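Local atomic coordinates of Fe-regulated protein B (PDB entry 4AIP), a protein that transports iron across the outer membrane of Neisseria meningitidis as a TonB-dependent receptor, possibly by taking up ferric siderophores. Residues 632-637 with 657-662; 588-593 with 605-610; 309-314 with 330-335. One frame throughout, in Å; residues are numbered along the deposited sequence.

In the fold
All three contacts join neighbouring antiparallel strands of beta hairpins in the barrel wall. Contacts 1 and 2 share a stretch of wall, their centres about 10 Å apart: strand 635-644 pairs with strand 600-615 through T635 N to S607 O and T637 N to G605 O, while R634 packs on Y589 and H608. Contact 3 lies on the opposite side of the chain's centre, about 35 Å or more from the others, centre to centre. Contact 2 is the most buried of the three, and its E590 is tied by charge to the plug. Contacts 1 and 3 are partly buried: the first adds polar side-chain bonding where pairing breaks off, the third has unbroken backbone pairing beside bound detergent.

Contact 1: 632-637 with 657-662; sequences VGRTWT and YVQKAT
Antiparallel strand pairing gives way here to side-chain bonding, where strands 635-644 and 649-662 of one beta hairpin reach the end of their regular pairing in the wall of the TonB-dependent barrel. W636 and Y657 form a hydrogen-bonded pair, with W636 N to Y657 O at 2.6 Å and Y657 N to W636 O at 2.7 Å. They turn to one face of the wall, where W636 CD1 lies at the edge of the Y657 ring, near its plane, 4.0 Å from CD2. T635 and V658, the next pair, turn to the other face, where T635 also touches P93 of the plug region. Beyond them the strand pairing stops, but Q659 N still bonds R634 O at 2.9 Å. G633 sits so close to the opposing backbone that its CA makes a CH...O contact of 3.2 Å with Q659 O. One water bridges the two segments further on, accepting from R634 N and donating to K660 O. With CG beside its own backbone N (chi1 -71°) and the chain extended beyond, Q659 reaches the indole with its amide nearly coplanar, the planes 21° apart. Q659 OE1 also lies over the centre of the R634 guanidinium face, a contact that is not a hydrogen bond. Instead W636 NE1 donates to Q659 OE1 at 2.6 Å, in the carbonyl plane on a lone pair, with an N-H...O angle of 167°.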
loop_
_atom_site.group_PDB
_atom_site.type_symbol
_atom_site.label_atom_id
_atom_site.label_comp_id
_atom_site.label_asym_id
_atom_site.label_seq_id
_atom_site.Cartn_x
_atom_site.Cartn_y
_atom_site.Cartn_z
ATOM N N VAL B 632 -28.245 -15.323 -25.878
ATOM C CA VAL B 632 -27.520 -14.167 -26.382
ATOM C C VAL B 632 -27.959 -13.978 -27.807
ATOM O O VAL B 632 -28.194 -14.960 -28.501
ATOM C CB VAL B 632 -25.993 -14.472 -26.362
ATOM C CG1 VAL B 632 -25.137 -13.367 -27.133
ATOM C CG2 VAL B 632 -25.513 -14.680 -24.904
ATOM N N GLY B 633 -28.004 -12.745 -28.279
ATOM C CA GLY B 633 -28.397 -12.542 -29.657
ATOM C C GLY B 633 -27.344 -13.081 -30.593
ATOM O O GLY B 633 -26.162 -13.210 -30.234
ATOM N N ARG B 634 -27.753 -13.430 -31.793
ATOM C CA ARG B 634 -26.762 -13.789 -32.753
ATOM C C ARG B 634 -25.717 -12.673 -32.883
ATOM O O ARG B 634 -26.065 -11.485 -32.982
ATOM C CB ARG B 634 -27.425 -13.998 -34.079
ATOM C CG ARG B 634 -26.361 -14.175 -35.103
ATOM C CD ARG B 634 -26.682 -15.274 -36.013
ATOM N NE ARG B 634 -27.012 -14.731 -37.320
ATOM C CZ ARG B 634 -28.215 -14.298 -37.659
ATOM N NH1 ARG B 634 -29.194 -14.335 -36.763
ATOM N NH2 ARG B 634 -28.438 -13.823 -38.881
ATOM N N THR B 635 -24.439 -13.041 -32.916
ATOM C CA THR B 635 -23.393 -12.074 -32.747
ATOM C C THR B 635 -22.509 -12.065 -33.933
ATOM O O THR B 635 -21.959 -13.090 -34.319
ATOM C CB THR B 635 -22.592 -12.404 -31.476
ATOM O OG1 THR B 635 -23.417 -12.141 -30.332
ATOM C CG2 THR B 635 -21.322 -11.588 -31.351
ATOM N N TRP B 636 -22.328 -10.875 -34.477
ATOM C CA TRP B 636 -21.447 -10.662 -35.613
ATOM C C TRP B 636 -20.253 -9.852 -35.151
ATOM O O TRP B 636 -20.383 -8.889 -34.382
ATOM C CB TRP B 636 -22.172 -9.826 -36.695
ATOM C CG TRP B 636 -23.406 -10.446 -37.211
ATOM C CD1 TRP B 636 -24.661 -10.446 -36.617
ATOM C CD2 TRP B 636 -23.540 -11.150 -38.424
ATOM N NE1 TRP B 636 -25.546 -11.108 -37.404
ATOM C CE2 TRP B 636 -24.891 -11.550 -38.527
ATOM C CE3 TRP B 636 -22.650 -11.495 -39.440
ATOM C CZ2 TRP B 636 -25.365 -12.311 -39.586
ATOM C CZ3 TRP B 636 -23.145 -12.236 -40.539
ATOM C CH2 TRP B 636 -24.471 -12.631 -40.590
ATOM N N THR B 637 -19.086 -10.183 -35.674
ATOM C CA THR B 637 -17.935 -9.334 -35.406
ATOM C C THR B 637 -17.173 -9.216 -36.680
ATOM O O THR B 637 -17.200 -10.119 -37.479
ATOM C CB THR B 637 -16.959 -9.898 -34.340
ATOM O OG1 THR B 637 -16.394 -11.113 -34.837
ATOM C CG2 THR B 637 -17.643 -10.107 -33.034
ATOM N N TYR B 657 -21.537 -6.663 -33.390
ATOM C CA TYR B 657 -22.929 -6.377 -33.491
ATOM C C TYR B 657 -23.599 -7.568 -32.960
ATOM O O TYR B 657 -23.371 -8.678 -33.486
ATOM C CB TYR B 657 -23.361 -6.136 -34.934
ATOM C CG TYR B 657 -24.810 -5.802 -34.966
ATOM C CD1 TYR B 657 -25.262 -4.552 -34.509
ATOM C CD2 TYR B 657 -25.770 -6.750 -35.393
ATOM C CE1 TYR B 657 -26.639 -4.248 -34.469
ATOM C CE2 TYR B 657 -27.127 -6.442 -35.363
ATOM C CZ TYR B 657 -27.546 -5.209 -34.889
ATOM O OH TYR B 657 -28.881 -4.916 -34.866
ATOM N N VAL B 658 -24.378 -7.371 -31.895
ATOM C CA VAL B 658 -25.212 -8.429 -31.364
ATOM C C VAL B 658 -26.684 -8.083 -31.621
ATOM O O VAL B 658 -27.177 -7.034 -31.205
ATOM C CB VAL B 658 -24.856 -8.844 -29.848
ATOM C CG1 VAL B 658 -23.687 -8.074 -29.259
ATOM C CG2 VAL B 658 -26.063 -8.863 -28.898
ATOM N N GLN B 659 -27.372 -8.964 -32.334
ATOM C CA GLN B 659 -28.795 -8.838 -32.625
ATOM C C GLN B 659 -29.696 -9.016 -31.416
ATOM O O GLN B 659 -29.296 -9.496 -30.339
ATOM C CB GLN B 659 -29.212 -9.890 -33.646
ATOM C CG GLN B 659 -28.674 -9.613 -35.029
ATOM C CD GLN B 659 -28.919 -10.793 -35.949
ATOM O OE1 GLN B 659 -28.086 -11.133 -36.790
ATOM N NE2 GLN B 659 -30.059 -11.432 -35.778
ATOM N N LYS B 660 -30.931 -8.591 -31.633
ATOM C CA LYS B 660 -32.003 -8.685 -30.655
ATOM C C LYS B 660 -32.185 -10.155 -30.314
ATOM O O LYS B 660 -32.092 -11.027 -31.191
ATOM C CB LYS B 660 -33.301 -8.136 -31.259
ATOM C CG LYS B 660 -34.427 -7.966 -30.244
ATOM C CD LYS B 660 -35.745 -8.287 -30.923
ATOM C CE LYS B 660 -36.876 -7.946 -30.013
ATOM N NZ LYS B 660 -38.086 -7.537 -30.816
ATOM N N ALA B 661 -32.420 -10.414 -29.033
ATOM C CA ALA B 661 -32.538 -11.778 -28.500
ATOM C C ALA B 661 -33.826 -11.812 -27.772
ATOM O O ALA B 661 -34.264 -10.748 -27.286
ATOM C CB ALA B 661 -31.387 -12.094 -27.518
ATOM N N THR B 662 -34.365 -13.026 -27.621
ATOM C CA THR B 662 -35.706 -13.297 -27.092
ATOM C C THR B 662 -35.634 -14.614 -26.277
ATOM O O THR B 662 -35.015 -15.612 -26.711
ATOM C CB THR B 662 -36.766 -13.479 -28.301
ATOM O OG1 THR B 662 -37.188 -12.199 -28.833
ATOM C CG2 THR B 662 -37.973 -14.174 -27.861
HETATM O O HOH W 1 -30.548 -13.178 -32.270
#

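Contact 2: 588-593 with 605-610; sequences GYELGA and GVSHSK
Y589 lays its ring obliquely against the CB of H608, across a hydrogen-bonded residue pair of two antiparallel strands. The tyrosine torsion explains this: with chi1 at 60°, CG sits between the backbone N and the carbonyl carbon, and the ring leans over the neighbouring strand until its CE1 is 3.7 Å from H608 CB. R634 packs against both residues. L591 and V606 share that face and run side by side. V606 CG1 takes the position between N and carbonyl carbon and touches L591 CB at 3.7 Å. On the other face E590 is extended, its CG passing 3.6 Å from V606 O. Its carboxylate looks to the plug region, with OE2 in a salt bridge to R68 and OE1 in another to K151; two cations would favour its ionised form. Between the G588-S609 and G592-G605 pairs, the backbones bond in both directions at Y589 with H608 and at L591 with V606; L591 N to V606 O measures 2.9 Å. Two strands 177° apart, with Y589, L591, V606 and H608 on one face and E590 turned to the plug on the other, make a hairpin typical of the plugged barrel of TonB-dependent transporters.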
loop_
_atom_site.group_PDB
_atom_site.type_symbol
_atom_site.label_atom_id
_atom_site.label_comp_id
_atom_site.label_asym_id
_atom_site.label_seq_id
_atom_site.Cartn_x
_atom_site.Cartn_y
_atom_site.Cartn_z
ATOM N N GLY B 588 -25.911 -24.991 -32.206
ATOM C CA GLY B 588 -25.749 -23.782 -33.006
ATOM C C GLY B 588 -24.565 -23.871 -33.934
ATOM O O GLY B 588 -24.136 -24.946 -34.297
ATOM N N TYR B 589 -24.016 -22.729 -34.280
ATOM C CA TYR B 589 -23.025 -22.675 -35.272
ATOM C C TYR B 589 -22.166 -21.467 -34.994
ATOM O O TYR B 589 -22.545 -20.605 -34.184
ATOM C CB TYR B 589 -23.691 -22.606 -36.677
ATOM C CG TYR B 589 -24.576 -21.399 -36.888
ATOM C CD1 TYR B 589 -25.869 -21.355 -36.316
ATOM C CD2 TYR B 589 -24.123 -20.294 -37.599
ATOM C CE1 TYR B 589 -26.723 -20.263 -36.495
ATOM C CE2 TYR B 589 -24.987 -19.148 -37.799
ATOM C CZ TYR B 589 -26.272 -19.146 -37.242
ATOM O OH TYR B 589 -27.120 -18.068 -37.409
ATOM N N GLU B 590 -20.997 -21.477 -35.648
ATOM C CA GLU B 590 -20.042 -20.380 -35.789
ATOM C C GLU B 590 -19.394 -20.420 -37.214
ATOM O O GLU B 590 -18.980 -21.502 -37.703
ATOM C CB GLU B 590 -18.920 -20.506 -34.775
ATOM C CG GLU B 590 -17.897 -19.348 -34.777
ATOM C CD GLU B 590 -17.168 -19.168 -33.383
ATOM O OE1 GLU B 590 -17.615 -19.812 -32.367
ATOM O OE2 GLU B 590 -16.156 -18.402 -33.332
ATOM N N LEU B 591 -19.299 -19.243 -37.843
ATOM C CA LEU B 591 -18.520 -19.055 -39.034
ATOM C C LEU B 591 -17.412 -18.010 -38.767
ATOM O O LEU B 591 -17.570 -17.101 -37.936
ATOM C CB LEU B 591 -19.424 -18.599 -40.192
ATOM C CG LEU B 591 -20.430 -19.644 -40.698
ATOM C CD1 LEU B 591 -21.499 -19.031 -41.602
ATOM C CD2 LEU B 591 -19.716 -20.806 -41.426
ATOM N N GLY B 592 -16.300 -18.133 -39.468
ATOM C CA GLY B 592 -15.264 -17.110 -39.412
ATOM C C GLY B 592 -14.542 -17.076 -40.770
ATOM O O GLY B 592 -14.439 -18.125 -41.473
ATOM N N ALA B 593 -14.062 -15.893 -41.148
ATOM C CA ALA B 593 -13.271 -15.742 -42.360
ATOM C C ALA B 593 -12.316 -14.629 -42.121
ATOM O O ALA B 593 -12.595 -13.730 -41.296
ATOM C CB ALA B 593 -14.129 -15.388 -43.539
ATOM N N GLY B 605 -16.876 -12.789 -38.617
ATOM C CA GLY B 605 -17.252 -13.935 -37.837
ATOM C C GLY B 605 -18.670 -13.741 -37.342
ATOM O O GLY B 605 -19.129 -12.593 -37.189
ATOM N N VAL B 606 -19.370 -14.859 -37.064
ATOM C CA VAL B 606 -20.785 -14.845 -36.639
ATOM C C VAL B 606 -21.027 -16.131 -35.838
ATOM O O VAL B 606 -20.392 -17.178 -36.081
ATOM C CB VAL B 606 -21.777 -14.765 -37.908
ATOM C CG1 VAL B 606 -21.590 -16.008 -38.768
ATOM C CG2 VAL B 606 -23.299 -14.620 -37.549
ATOM N N SER B 607 -21.934 -16.050 -34.876
ATOM C CA SER B 607 -22.148 -17.117 -33.966
ATOM C C SER B 607 -23.513 -16.980 -33.444
ATOM O O SER B 607 -23.958 -15.860 -33.175
ATOM C CB SER B 607 -21.210 -16.995 -32.793
ATOM O OG SER B 607 -21.567 -17.909 -31.754
ATOM N N HIS B 608 -24.210 -18.105 -33.368
ATOM C CA HIS B 608 -25.476 -18.145 -32.672
ATOM C C HIS B 608 -25.607 -19.506 -32.074
ATOM O O HIS B 608 -25.273 -20.516 -32.725
ATOM C CB HIS B 608 -26.654 -17.913 -33.597
ATOM C CG HIS B 608 -27.970 -17.899 -32.889
ATOM N ND1 HIS B 608 -28.534 -16.740 -32.398
ATOM C CD2 HIS B 608 -28.819 -18.908 -32.564
ATOM C CE1 HIS B 608 -29.684 -17.031 -31.813
ATOM N NE2 HIS B 608 -29.881 -18.340 -31.902
ATOM N N SER B 609 -26.138 -19.534 -30.845
ATOM C CA SER B 609 -26.439 -20.771 -30.166
ATOM C C SER B 609 -27.691 -20.670 -29.327
ATOM O O SER B 609 -28.210 -19.600 -29.159
ATOM C CB SER B 609 -25.231 -21.143 -29.353
ATOM O OG SER B 609 -24.955 -20.072 -28.484
ATOM N N LYS B 610 -28.198 -21.795 -28.814
ATOM C CA LYS B 610 -29.489 -21.800 -28.124
ATOM C C LYS B 610 -29.499 -22.662 -26.824
ATOM O O LYS B 610 -29.978 -23.790 -26.833
ATOM C CB LYS B 610 -30.587 -22.256 -29.098
ATOM C CG LYS B 610 -32.034 -22.169 -28.559
ATOM C CD LYS B 610 -32.980 -23.121 -29.381
ATOM C CE LYS B 610 -34.460 -22.718 -29.289
ATOM N NZ LYS B 610 -35.175 -23.112 -30.512
#

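Contact 3: 309-314 with 330-335; sequences SNTNLA and AYVLEK
Six backbone hydrogen bonds tie S309, T311 and L313 to E334, V332 and A330, two to each pair, with no break in the ladder between strands 302-318 and 325-339, a beta hairpin of the barrel wall. L313 N to A330 O is the straightest at 175° and 2.8 Å, while T311 N to V332 O is longer, 3.1 Å. Between these pairs the strands come closer and CH...O contacts fill in, as from L333 CA to S309 O at 3.2 Å. Side chains add less. T311 CB meets V332 CG1 at 4.0 Å; on the reverse face L333 CD2 lies 3.6 Å from S309 O. Y331 holds CG between its backbone N and carbonyl carbon (chi1 62°), and its ring leads away from strand 302-318.

The next shell covers both faces. Y331 and N310 rest on A124 of the plug region, so this face looks into the barrel. On the other, T311 OG1 is hydrogen-bonded to H270 ND1, and H270 belongs to the pocket of the bound detergent, about 6 Å from the T311 side chain. T311 also packs on F193 of the second subunit. E334 has weak polar partners in R358 and T360. With the main chain supplying every firm hydrogen bond between the strands, the pairing itself depends little on side-chain chemistry, and the polar end of T311 is satisfied by the adjacent strand.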
loop_
_atom_site.group_PDB
_atom_site.type_symbol
_atom_site.label_atom_id
_atom_site.label_comp_id
_atom_site.label_asym_id
_atom_site.label_seq_id
_atom_site.Cartn_x
_atom_site.Cartn_y
_atom_site.Cartn_z
ATOM N N SER B 309 -5.145 -16.185 -6.403
ATOM C CA SER B 309 -3.736 -16.386 -6.235
ATOM C C SER B 309 -3.475 -17.806 -6.560
ATOM O O SER B 309 -4.250 -18.729 -6.251
ATOM C CB SER B 309 -3.229 -16.152 -4.808
ATOM O OG SER B 309 -3.950 -15.174 -4.115
ATOM N N ASN B 310 -2.301 -18.014 -7.094
ATOM C CA ASN B 310 -1.942 -19.315 -7.480
ATOM C C ASN B 310 -0.453 -19.459 -7.292
ATOM O O ASN B 310 0.320 -18.688 -7.886
ATOM C CB ASN B 310 -2.264 -19.485 -8.970
ATOM C CG ASN B 310 -2.183 -20.945 -9.399
ATOM O OD1 ASN B 310 -2.349 -21.833 -8.550
ATOM N ND2 ASN B 310 -1.905 -21.205 -10.697
ATOM N N THR B 311 -0.053 -20.416 -6.459
ATOM C CA THR B 311 1.326 -20.906 -6.532
ATOM C C THR B 311 1.326 -22.241 -7.270
ATOM O O THR B 311 0.535 -23.126 -6.942
ATOM C CB THR B 311 1.966 -21.131 -5.142
ATOM O OG1 THR B 311 1.705 -20.026 -4.274
ATOM C CG2 THR B 311 3.417 -21.256 -5.273
ATOM N N ASN B 312 2.206 -22.356 -8.259
ATOM C CA ASN B 312 2.184 -23.438 -9.233
ATOM C C ASN B 312 3.568 -23.991 -9.440
ATOM O O ASN B 312 4.494 -23.220 -9.704
ATOM C CB ASN B 312 1.717 -22.901 -10.589
ATOM C CG ASN B 312 1.524 -24.042 -11.633
ATOM O OD1 ASN B 312 0.596 -24.841 -11.513
ATOM N ND2 ASN B 312 2.388 -24.120 -12.625
ATOM N N LEU B 313 3.714 -25.317 -9.348
ATOM C CA LEU B 313 4.953 -25.971 -9.728
ATOM C C LEU B 313 4.695 -26.753 -11.000
ATOM O O LEU B 313 3.727 -27.539 -11.057
ATOM C CB LEU B 313 5.404 -26.937 -8.669
ATOM C CG LEU B 313 6.722 -27.693 -8.970
ATOM C CD1 LEU B 313 7.941 -26.785 -9.052
ATOM C CD2 LEU B 313 6.964 -28.709 -7.826
ATOM N N ALA B 314 5.551 -26.592 -11.994
ATOM C CA ALA B 314 5.305 -27.192 -13.255
ATOM C C ALA B 314 6.535 -27.802 -13.736
ATOM O O ALA B 314 7.630 -27.189 -13.656
ATOM C CB ALA B 314 4.853 -26.084 -14.346
ATOM N N ALA B 330 1.499 -29.003 -10.197
ATOM C CA ALA B 330 0.866 -29.150 -8.871
ATOM C C ALA B 330 0.725 -27.736 -8.399
ATOM O O ALA B 330 1.642 -26.941 -8.545
ATOM C CB ALA B 330 1.743 -29.955 -7.902
ATOM N N TYR B 331 -0.416 -27.384 -7.849
ATOM C CA TYR B 331 -0.638 -25.990 -7.586
ATOM C C TYR B 331 -1.509 -25.851 -6.384
ATOM O O TYR B 331 -2.122 -26.810 -5.955
ATOM C CB TYR B 331 -1.371 -25.351 -8.781
ATOM C CG TYR B 331 -2.754 -25.904 -9.111
ATOM C CD1 TYR B 331 -3.882 -25.388 -8.505
ATOM C CD2 TYR B 331 -2.914 -26.915 -10.063
ATOM C CE1 TYR B 331 -5.155 -25.880 -8.798
ATOM C CE2 TYR B 331 -4.165 -27.389 -10.386
ATOM C CZ TYR B 331 -5.272 -26.871 -9.744
ATOM O OH TYR B 331 -6.488 -27.337 -10.078
ATOM N N VAL B 332 -1.613 -24.625 -5.891
ATOM C CA VAL B 332 -2.614 -24.261 -4.873
ATOM C C VAL B 332 -3.212 -22.913 -5.242
ATOM O O VAL B 332 -2.492 -21.949 -5.368
ATOM C CB VAL B 332 -2.006 -24.248 -3.438
ATOM C CG1 VAL B 332 -0.742 -23.464 -3.411
ATOM C CG2 VAL B 332 -2.935 -23.702 -2.415
ATOM N N LEU B 333 -4.532 -22.880 -5.435
ATOM C CA LEU B 333 -5.250 -21.746 -5.940
ATOM C C LEU B 333 -6.100 -21.288 -4.785
ATOM O O LEU B 333 -6.765 -22.126 -4.113
ATOM C CB LEU B 333 -6.165 -22.230 -7.046
ATOM C CG LEU B 333 -6.511 -21.432 -8.282
ATOM C CD1 LEU B 333 -7.511 -22.255 -9.056
ATOM C CD2 LEU B 333 -7.084 -20.084 -7.947
ATOM N N GLU B 334 -6.074 -19.977 -4.559
ATOM C CA GLU B 334 -6.845 -19.362 -3.485
ATOM C C GLU B 334 -7.743 -18.337 -4.035
ATOM O O GLU B 334 -7.306 -17.477 -4.831
ATOM C CB GLU B 334 -5.968 -18.620 -2.505
ATOM C CG GLU B 334 -5.069 -19.503 -1.723
ATOM C CD GLU B 334 -5.776 -20.220 -0.516
ATOM O OE1 GLU B 334 -6.890 -19.762 -0.062
ATOM O OE2 GLU B 334 -5.146 -21.214 -0.022
ATOM N N LYS B 335 -8.990 -18.404 -3.595
ATOM C CA LYS B 335 -9.927 -17.394 -3.945
ATOM C C LYS B 335 -10.448 -16.746 -2.689
ATOM O O LYS B 335 -10.963 -17.410 -1.756
ATOM C CB LYS B 335 -11.045 -17.941 -4.766
ATOM C CG LYS B 335 -11.355 -16.896 -5.804
ATOM C CD LYS B 335 -12.165 -17.360 -6.989
ATOM C CE LYS B 335 -12.394 -18.832 -6.759
ATOM N NZ LYS B 335 -12.334 -19.842 -7.792
#